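Local coordinates for outer membrane protein Omp121 (Bacteroides thetaiotaomicron, PDB 5FQ8) that probably imports nutrients across the outer membrane as a TonB-dependent receptor, a beta barrel whose lumen is filled by a plug domain, at residues P135-N140 / Y271-Q276; I164-G169 / S296-H301; S78-S83 / I277-M282. One frame throughout, in Å; residues are numbered along the deposited sequence.

Contact 1: P135-N140 / Y271-Q276; sequences PDDVAN and YVSFSQ. With KR0 (3-decanoyloxypropyl decanoate), chain Q.
Asp137 closes the 3-10 turn 135-137 and faces Ser273 of strand 268-280, and with 7.5 Å between the two CA atoms the side chains rather than the backbones bridge the gap. This is the plug-in-barrel arrangement of TonB-dependent receptors, with a turn of the plug lying against the inner face of the barrel wall. Ser273 OG donates to Asp137 OD2 at 3.0 Å, on the syn lone pair of the carboxylate. The Ser273 chi1 of 60° places its hydroxyl between the backbone N and the carbonyl carbon, aimed at the plug. Asp137 OD1 lies 3.3 Å from Tyr271 CE1, with carboxylate and ring planes 81° apart; OD1 also forms a salt bridge with Arg298. One water ties the corner together: it donates to Asp137 OD1 and weakly to Asp136 O, and it is 2.8 Å from Tyr271 OH, lying at the ring edge in plane. The Asp136 carboxylate is held elsewhere, by a salt bridge to Arg56 and a hydrogen bond to Ser258. Phe274, the next residue along the strand, points away from the plug and meets a bound lipid, 3-decanoyloxypropyl decanoate, whose C14 sits over one ring face, 3.4 Å from Phe274 CZ and offset toward the rim.

Contact 2: I164-G169 / S296-H301; sequences ITTKSG and SARGSH
The guanidinium of Arg298 has Thr166 over one face and Lys167 at its edge. Thr166 CB is the part that covers the face, 3.6 Å from Arg298 CZ, while Thr166 CG2 stands 4.2 Å above the plane and is displaced toward the rim. The CA of Lys167 lies in plane at the edge. The carbonyl of Lys167 also points at this edge, but its modelled distance to NH1 is too short to be trusted, and the details there are doubtful. Another part of the edge is anchored on the barrel itself: Arg298 NE donates to Ser296 OG at 3.2 Å, with an N-H...O angle of 167° and the oxygen close to the guanidinium plane. Ser296 OG is in turn bonded to Asn313. The arginine leaves its strand toward the plug and then bends at chi3 (-96°), which turns the flat group across Thr166 instead of driving it straight on. Its NH2 forms a salt bridge with Asp137 of the plug, which probably offsets the positive charge, and together with the Ser296 bond this should limit rotation of the group. The Lys167 ammonium leads away from the contact and bonds to Asp136 O. In the fold, strand 161-166 belongs to the small plug sheet between strands 138-144 and 101-103. Strand 289-303 stands in the barrel wall between 268-280 and 306-320, with Ala297 packing against Leu312 of a second subunit, another copy of this protein.

Contact 3: S78-S83 / I277-M282; sequences SDPGAS and ISDDGM. With CA (calcium ion), chain M.
Pro80 rests on Asp279, its CB and CG each 3.9 Å from Asp279 OD2, and the two side chains cross at about a right angle. A plug loop here meets the inner side of barrel strand 268-280 near the strand's end, another point in the plug-in-barrel fold of TonB-dependent receptors. Asp279 CG lies anti to its own backbone N (chi1 -152°), which brings the carboxylate against CB and CG of the proline. The contact is one of packing, with ring carbons against the acid, and Pro80 CG also comes within 4.3 Å of Gly281 N. Behind the proline is a type II beta turn from Asp79 to Ala82: Pro80 and Gly81 take its two central positions, Gly81 with positive phi, and Ala82 N bonds back to Asp79 O. Farther out, Asp79 OD1 accepts a hydrogen bond from Asn970 ND2, and Ser78, just before the turn, is hydrogen-bonded through OG to the backbone N of Ser973, while Tyr290 of strand 289-303 also touches Pro80. On the barrel side, Asp279 packs on Arg254, and just beyond it the chain bends round a calcium ion. Ile283 O, Thr285 O and Asp288 OD2 supply three of its ligands. The Asp280 side chain leaves the strand away from the plug and binds the metal through OD1 at 2.3 Å; Gly281 adds its carbonyl O, 2.5 Å from the calcium.

Overall arrangement
All three contacts join the plug to the same pair of neighbouring antiparallel barrel strands, 268-280 and 289-303. Contacts 1 and 2 are close companions, their centres about 9 Å apart; their plug segments pair in the small mixed sheet, where Ala139 and Asn140 both face Thr165 in a classic beta bulge. The centre of contact 3 lies about 20 Å from that of contact 1 and about 28 Å from that of contact 2, farther along strand 268-280. Along the chain the order is 78-83, 135-140, 164-169, then 271-276, 277-282 and 296-301; contact 1 is therefore nested inside contact 3, and contact 2 crosses both. The plug is thus seated at two levels, contacts 1 and 2 together and contact 3 apart.

Contact 1: P135-N140 / Y271-Q276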
loop_
_atom_site.group_PDB
_atom_site.type_symbol
_atom_site.label_atom_id
_atom_site.label_comp_id
_atom_site.label_asym_id
_atom_site.label_seq_id
_atom_site.Cartn_x
_atom_site.Cartn_y
_atom_site.Cartn_z
ATOM N N PRO B 135 4.974 30.892 -20.699
ATOM C CA PRO B 135 5.488 31.531 -21.916
ATOM C C PRO B 135 5.469 33.039 -21.877
ATOM O O PRO B 135 6.377 33.665 -22.438
ATOM C CB PRO B 135 4.562 30.985 -23.005
ATOM C CG PRO B 135 3.348 30.519 -22.286
ATOM C CD PRO B 135 3.795 30.060 -20.964
ATOM N N ASP B 136 4.493 33.648 -21.202
ATOM C CA ASP B 136 4.450 35.104 -21.124
ATOM C C ASP B 136 5.696 35.698 -20.483
ATOM O O ASP B 136 5.938 36.894 -20.636
ATOM C CB ASP B 136 3.215 35.558 -20.351
ATOM C CG ASP B 136 1.958 35.476 -21.168
ATOM O OD1 ASP B 136 2.042 35.542 -22.409
ATOM O OD2 ASP B 136 0.875 35.351 -20.568
ATOM N N ASP B 137 6.498 34.905 -19.781
ATOM C CA ASP B 137 7.710 35.406 -19.152
ATOM C C ASP B 137 8.922 35.324 -20.052
ATOM O O ASP B 137 9.999 35.762 -19.645
ATOM C CB ASP B 137 8.031 34.613 -17.886
ATOM C CG ASP B 137 7.210 35.036 -16.709
ATOM O OD1 ASP B 137 6.798 36.210 -16.657
ATOM O OD2 ASP B 137 6.992 34.181 -15.825
ATOM N N VAL B 138 8.798 34.745 -21.239
ATOM C CA VAL B 138 9.982 34.485 -22.047
ATOM C C VAL B 138 10.314 35.719 -22.868
ATOM O O VAL B 138 9.462 36.250 -23.587
ATOM C CB VAL B 138 9.785 33.264 -22.945
ATOM C CG1 VAL B 138 11.067 32.969 -23.674
ATOM C CG2 VAL B 138 9.375 32.096 -22.102
ATOM N N ALA B 139 11.548 36.186 -22.750
ATOM C CA ALA B 139 12.012 37.220 -23.655
ATOM C C ALA B 139 12.606 36.595 -24.900
ATOM O O ALA B 139 12.171 36.868 -26.021
ATOM C CB ALA B 139 13.032 38.112 -22.959
ATOM N N ASN B 140 13.569 35.711 -24.716
ATOM C CA ASN B 140 14.294 35.123 -25.825
ATOM C C ASN B 140 14.521 33.643 -25.565
ATOM O O ASN B 140 14.812 33.235 -24.440
ATOM C CB ASN B 140 15.617 35.855 -26.022
ATOM C CG ASN B 140 16.557 35.112 -26.904
ATOM O OD1 ASN B 140 16.416 35.138 -28.111
ATOM N ND2 ASN B 140 17.533 34.448 -26.312
ATOM N N TYR B 271 10.785 42.122 -11.802
ATOM C CA TYR B 271 9.698 41.510 -12.553
ATOM C C TYR B 271 8.972 40.524 -11.656
ATOM O O TYR B 271 9.607 39.780 -10.909
ATOM C CB TYR B 271 10.237 40.804 -13.798
ATOM C CG TYR B 271 9.223 40.565 -14.891
ATOM C CD1 TYR B 271 8.337 39.513 -14.826
ATOM C CD2 TYR B 271 9.162 41.393 -15.993
ATOM C CE1 TYR B 271 7.418 39.294 -15.810
ATOM C CE2 TYR B 271 8.245 41.184 -16.982
ATOM C CZ TYR B 271 7.372 40.126 -16.888
ATOM O OH TYR B 271 6.447 39.895 -17.883
ATOM N N VAL B 272 7.641 40.533 -11.707
ATOM C CA VAL B 272 6.809 39.626 -10.917
ATOM C C VAL B 272 5.580 39.273 -11.734
ATOM O O VAL B 272 4.878 40.166 -12.214
ATOM C CB VAL B 272 6.390 40.243 -9.570
ATOM C CG1 VAL B 272 5.358 39.374 -8.902
ATOM C CG2 VAL B 272 7.573 40.411 -8.670
ATOM N N SER B 273 5.303 37.980 -11.879
ATOM C CA SER B 273 4.269 37.499 -12.785
ATOM C C SER B 273 3.458 36.382 -12.147
ATOM O O SER B 273 3.861 35.776 -11.156
ATOM C CB SER B 273 4.879 36.975 -14.072
ATOM O OG SER B 273 5.750 35.910 -13.768
ATOM N N PHE B 274 2.317 36.096 -12.762
ATOM C CA PHE B 274 1.396 35.064 -12.317
ATOM C C PHE B 274 0.642 34.548 -13.526
ATOM O O PHE B 274 0.223 35.332 -14.372
ATOM C CB PHE B 274 0.412 35.610 -11.289
ATOM C CG PHE B 274 -0.800 34.745 -11.078
ATOM C CD1 PHE B 274 -0.760 33.690 -10.180
ATOM C CD2 PHE B 274 -1.982 34.991 -11.747
ATOM C CE1 PHE B 274 -1.859 32.904 -9.960
ATOM C CE2 PHE B 274 -3.085 34.196 -11.527
ATOM C CZ PHE B 274 -3.021 33.151 -10.636
ATOM N N SER B 275 0.453 33.241 -13.602
ATOM C CA SER B 275 -0.299 32.659 -14.698
ATOM C C SER B 275 -1.261 31.621 -14.166
ATOM O O SER B 275 -0.976 30.951 -13.177
ATOM C CB SER B 275 0.626 32.027 -15.719
ATOM O OG SER B 275 1.465 31.101 -15.080
ATOM N N GLN B 276 -2.404 31.501 -14.829
ATOM C CA GLN B 276 -3.450 30.582 -14.422
ATOM C C GLN B 276 -4.070 29.979 -15.663
ATOM O O GLN B 276 -4.347 30.685 -16.628
ATOM C CB GLN B 276 -4.510 31.291 -13.588
ATOM C CG GLN B 276 -5.640 30.425 -13.129
ATOM C CD GLN B 276 -6.738 30.338 -14.138
ATOM O OE1 GLN B 276 -6.720 31.037 -15.129
ATOM N NE2 GLN B 276 -7.697 29.469 -13.899
HETATM C C1 KR0 Q . -10.128 30.952 0.119
HETATM O O1 KR0 Q . -9.983 31.806 -1.009
HETATM C C2 KR0 Q . -8.711 30.511 0.436
HETATM C C3 KR0 Q . -8.095 29.752 -0.727
HETATM C C4 KR0 Q . -6.514 31.265 -6.656
HETATM O O4 KR0 Q . -7.530 30.573 -1.741
HETATM C C5 KR0 Q . -7.417 29.984 -3.068
HETATM C C6 KR0 Q . -6.535 32.802 -6.566
HETATM C C7 KR0 Q . -10.723 33.040 -1.198
HETATM C C8 KR0 Q . -5.480 33.432 -7.484
HETATM O O8 KR0 Q . -7.964 28.919 -3.259
HETATM C C9 KR0 Q . -5.374 34.960 -7.458
HETATM O O9 KR0 Q . -10.722 33.865 -0.304
HETATM C C10 KR0 Q . -6.638 30.648 -4.180
HETATM C C11 KR0 Q . -7.304 30.533 -5.558
HETATM C C12 KR0 Q . -11.466 33.299 -2.491
HETATM C C13 KR0 Q . -10.520 33.779 -3.588
HETATM C C14 KR0 Q . -4.261 35.436 -8.397
HETATM C C15 KR0 Q . -3.737 36.839 -8.111
HETATM C C16 KR0 Q . -2.235 36.902 -8.284
HETATM C C17 KR0 Q . -10.191 35.262 -3.470
HETATM C C18 KR0 Q . -8.747 35.534 -3.883
HETATM C C19 KR0 Q . -8.635 36.206 -5.250
HETATM C C20 KR0 Q . -8.358 37.708 -5.132
HETATM C C21 KR0 Q . -7.828 38.322 -6.428
HETATM C C22 KR0 Q . -7.567 39.820 -6.275
HETATM C C23 KR0 Q . -6.952 40.476 -7.500
HETATM O O HOH W 1 4.929 37.548 -17.535
#

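Contact 2: I164-G169 / S296-H301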
loop_
_atom_site.group_PDB
_atom_site.type_symbol
_atom_site.label_atom_id
_atom_site.label_comp_id
_atom_site.label_asym_id
_atom_site.label_seq_id
_atom_site.Cartn_x
_atom_site.Cartn_y
_atom_site.Cartn_z
ATOM N N ILE B 164 16.624 29.530 -22.547
ATOM C CA ILE B 164 15.537 30.487 -22.401
ATOM C C ILE B 164 16.038 31.692 -21.613
ATOM O O ILE B 164 16.927 31.570 -20.769
ATOM C CB ILE B 164 14.321 29.814 -21.739
ATOM C CG1 ILE B 164 13.716 28.809 -22.707
ATOM C CG2 ILE B 164 13.269 30.820 -21.341
ATOM C CD1 ILE B 164 12.438 28.219 -22.205
ATOM N N THR B 165 15.529 32.880 -21.945
ATOM C CA THR B 165 15.864 34.097 -21.214
ATOM C C THR B 165 14.585 34.837 -20.872
ATOM O O THR B 165 13.790 35.153 -21.758
ATOM C CB THR B 165 16.804 35.000 -22.006
ATOM O OG1 THR B 165 18.025 34.312 -22.279
ATOM C CG2 THR B 165 17.129 36.216 -21.208
ATOM N N THR B 166 14.391 35.109 -19.596
ATOM C CA THR B 166 13.144 35.659 -19.097
ATOM C C THR B 166 13.187 37.184 -19.063
ATOM O O THR B 166 14.251 37.802 -19.072
ATOM C CB THR B 166 12.873 35.086 -17.712
ATOM O OG1 THR B 166 14.073 35.150 -16.939
ATOM C CG2 THR B 166 12.480 33.643 -17.819
ATOM N N LYS B 167 12.006 37.795 -19.027
ATOM C CA LYS B 167 11.912 39.250 -19.107
ATOM C C LYS B 167 12.401 39.911 -17.825
ATOM O O LYS B 167 12.268 39.361 -16.734
ATOM C CB LYS B 167 10.472 39.675 -19.382
ATOM C CG LYS B 167 9.955 39.311 -20.756
ATOM C CD LYS B 167 8.451 39.390 -20.810
ATOM C CE LYS B 167 7.923 39.196 -22.210
ATOM N NZ LYS B 167 6.445 39.319 -22.287
ATOM N N SER B 168 12.967 41.109 -17.966
ATOM C CA SER B 168 13.453 41.860 -16.816
ATOM C C SER B 168 12.697 43.166 -16.647
ATOM O O SER B 168 11.472 43.168 -16.594
ATOM C CB SER B 168 14.942 42.137 -16.944
ATOM O OG SER B 168 15.645 40.954 -17.243
ATOM N N GLY B 169 13.412 44.286 -16.574
ATOM C CA GLY B 169 12.845 45.538 -16.137
ATOM C C GLY B 169 12.625 46.565 -17.238
ATOM O O GLY B 169 13.063 46.431 -18.375
ATOM N N SER B 296 6.152 34.022 -10.201
ATOM C CA SER B 296 7.571 34.298 -10.379
ATOM C C SER B 296 7.916 35.679 -9.850
ATOM O O SER B 296 7.076 36.573 -9.808
ATOM C CB SER B 296 7.980 34.199 -11.841
ATOM O OG SER B 296 9.336 34.567 -12.000
ATOM N N ALA B 297 9.163 35.836 -9.436
ATOM C CA ALA B 297 9.656 37.102 -8.926
ATOM C C ALA B 297 11.136 37.147 -9.235
ATOM O O ALA B 297 11.877 36.278 -8.790
ATOM C CB ALA B 297 9.405 37.240 -7.434
ATOM N N ARG B 298 11.556 38.125 -10.017
ATOM C CA ARG B 298 12.921 38.198 -10.494
ATOM C C ARG B 298 13.431 39.606 -10.287
ATOM O O ARG B 298 12.758 40.573 -10.646
ATOM C CB ARG B 298 13.006 37.808 -11.965
ATOM C CG ARG B 298 12.789 36.360 -12.205
ATOM C CD ARG B 298 12.675 36.039 -13.647
ATOM N NE ARG B 298 11.285 35.970 -14.062
ATOM C CZ ARG B 298 10.804 36.596 -15.119
ATOM N NH1 ARG B 298 11.607 37.340 -15.853
ATOM N NH2 ARG B 298 9.529 36.481 -15.436
ATOM N N GLY B 299 14.615 39.718 -9.719
ATOM C CA GLY B 299 15.198 41.012 -9.462
ATOM C C GLY B 299 16.697 40.982 -9.621
ATOM O O GLY B 299 17.337 39.936 -9.520
ATOM N N SER B 300 17.245 42.167 -9.854
ATOM C CA SER B 300 18.671 42.404 -9.974
ATOM C C SER B 300 18.951 43.793 -9.425
ATOM O O SER B 300 18.155 44.708 -9.624
ATOM C CB SER B 300 19.105 42.280 -11.430
ATOM O OG SER B 300 20.505 42.195 -11.542
ATOM N N HIS B 301 20.048 43.939 -8.696
ATOM C CA HIS B 301 20.449 45.225 -8.147
ATOM C C HIS B 301 21.947 45.352 -8.313
ATOM O O HIS B 301 22.682 44.406 -8.028
ATOM C CB HIS B 301 20.064 45.366 -6.673
ATOM C CG HIS B 301 20.281 46.739 -6.111
ATOM N ND1 HIS B 301 19.259 47.653 -5.966
ATOM C CD2 HIS B 301 21.397 47.349 -5.645
ATOM C CE1 HIS B 301 19.736 48.766 -5.439
ATOM N NE2 HIS B 301 21.031 48.609 -5.234
#

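Contact 3: S78-S83 / I277-M282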
loop_
_atom_site.group_PDB
_atom_site.type_symbol
_atom_site.label_atom_id
_atom_site.label_comp_id
_atom_site.label_asym_id
_atom_site.label_seq_id
_atom_site.Cartn_x
_atom_site.Cartn_y
_atom_site.Cartn_z
ATOM N N SER B 78 -3.483 14.921 -27.236
ATOM C CA SER B 78 -4.308 16.092 -27.036
ATOM C C SER B 78 -4.834 16.194 -25.617
ATOM O O SER B 78 -5.612 17.101 -25.322
ATOM C CB SER B 78 -5.472 16.086 -28.023
ATOM O OG SER B 78 -5.104 16.693 -29.260
ATOM N N ASP B 79 -4.437 15.315 -24.751
ATOM C CA ASP B 79 -4.976 15.329 -23.412
ATOM C C ASP B 79 -4.341 16.470 -22.640
ATOM O O ASP B 79 -3.126 16.646 -22.700
ATOM C CB ASP B 79 -4.712 14.001 -22.714
ATOM C CG ASP B 79 -5.299 12.842 -23.446
ATOM O OD1 ASP B 79 -6.498 12.572 -23.238
ATOM O OD2 ASP B 79 -4.564 12.216 -24.227
ATOM N N PRO B 80 -5.117 17.237 -21.892
ATOM C CA PRO B 80 -4.566 18.401 -21.211
ATOM C C PRO B 80 -3.481 18.014 -20.230
ATOM O O PRO B 80 -3.545 16.973 -19.579
ATOM C CB PRO B 80 -5.786 18.992 -20.506
ATOM C CG PRO B 80 -6.914 18.604 -21.350
ATOM C CD PRO B 80 -6.582 17.210 -21.798
ATOM N N GLY B 81 -2.459 18.852 -20.163
ATOM C CA GLY B 81 -1.380 18.641 -19.242
ATOM C C GLY B 81 -0.363 17.621 -19.660
ATOM O O GLY B 81 0.537 17.330 -18.875
ATOM N N ALA B 82 -0.460 17.076 -20.864
ATOM C CA ALA B 82 0.409 15.990 -21.273
ATOM C C ALA B 82 1.784 16.510 -21.676
ATOM O O ALA B 82 2.037 17.712 -21.715
ATOM C CB ALA B 82 -0.243 15.215 -22.402
ATOM N N SER B 83 2.699 15.595 -21.960
ATOM C CA SER B 83 4.082 15.987 -22.168
ATOM C C SER B 83 4.332 16.436 -23.604
ATOM O O SER B 83 3.500 16.267 -24.491
ATOM C CB SER B 83 5.007 14.840 -21.813
ATOM O OG SER B 83 4.916 14.549 -20.443
ATOM N N ILE B 277 -4.285 28.671 -15.627
ATOM C CA ILE B 277 -4.810 27.899 -16.749
ATOM C C ILE B 277 -5.704 26.808 -16.190
ATOM O O ILE B 277 -5.354 26.159 -15.206
ATOM C CB ILE B 277 -3.670 27.297 -17.593
ATOM C CG1 ILE B 277 -2.825 28.398 -18.200
ATOM C CG2 ILE B 277 -4.211 26.426 -18.679
ATOM C CD1 ILE B 277 -1.746 27.897 -19.065
ATOM N N SER B 278 -6.863 26.609 -16.806
ATOM C CA SER B 278 -7.815 25.613 -16.333
ATOM C C SER B 278 -8.508 24.971 -17.517
ATOM O O SER B 278 -9.444 25.535 -18.073
ATOM C CB SER B 278 -8.839 26.217 -15.387
ATOM O OG SER B 278 -8.271 26.379 -14.108
ATOM N N ASP B 279 -8.092 23.763 -17.854
ATOM C CA ASP B 279 -8.566 23.078 -19.042
ATOM C C ASP B 279 -9.488 21.932 -18.651
ATOM O O ASP B 279 -9.145 21.133 -17.784
ATOM C CB ASP B 279 -7.369 22.572 -19.845
ATOM C CG ASP B 279 -7.658 22.477 -21.297
ATOM O OD1 ASP B 279 -8.850 22.469 -21.651
ATOM O OD2 ASP B 279 -6.685 22.413 -22.076
ATOM N N ASP B 280 -10.650 21.857 -19.279
ATOM C CA ASP B 280 -11.526 20.693 -19.211
ATOM C C ASP B 280 -11.814 20.332 -20.659
ATOM O O ASP B 280 -12.663 20.957 -21.293
ATOM C CB ASP B 280 -12.793 20.986 -18.417
ATOM C CG ASP B 280 -13.736 19.788 -18.318
ATOM O OD1 ASP B 280 -13.533 18.751 -18.977
ATOM O OD2 ASP B 280 -14.723 19.895 -17.571
ATOM N N GLY B 281 -11.124 19.311 -21.167
ATOM C CA GLY B 281 -11.077 19.009 -22.586
ATOM C C GLY B 281 -12.348 18.384 -23.122
ATOM O O GLY B 281 -13.396 18.360 -22.478
ATOM N N MET B 282 -12.235 17.841 -24.327
ATOM C CA MET B 282 -13.425 17.484 -25.086
ATOM C C MET B 282 -14.048 16.162 -24.676
ATOM O O MET B 282 -15.190 15.905 -25.054
ATOM C CB MET B 282 -13.088 17.409 -26.556
ATOM C CG MET B 282 -12.037 16.397 -26.817
ATOM S SD MET B 282 -11.531 16.419 -28.504
ATOM C CE MET B 282 -10.131 15.347 -28.410
HETATM CA CA CA M . -14.082 17.073 -20.404
#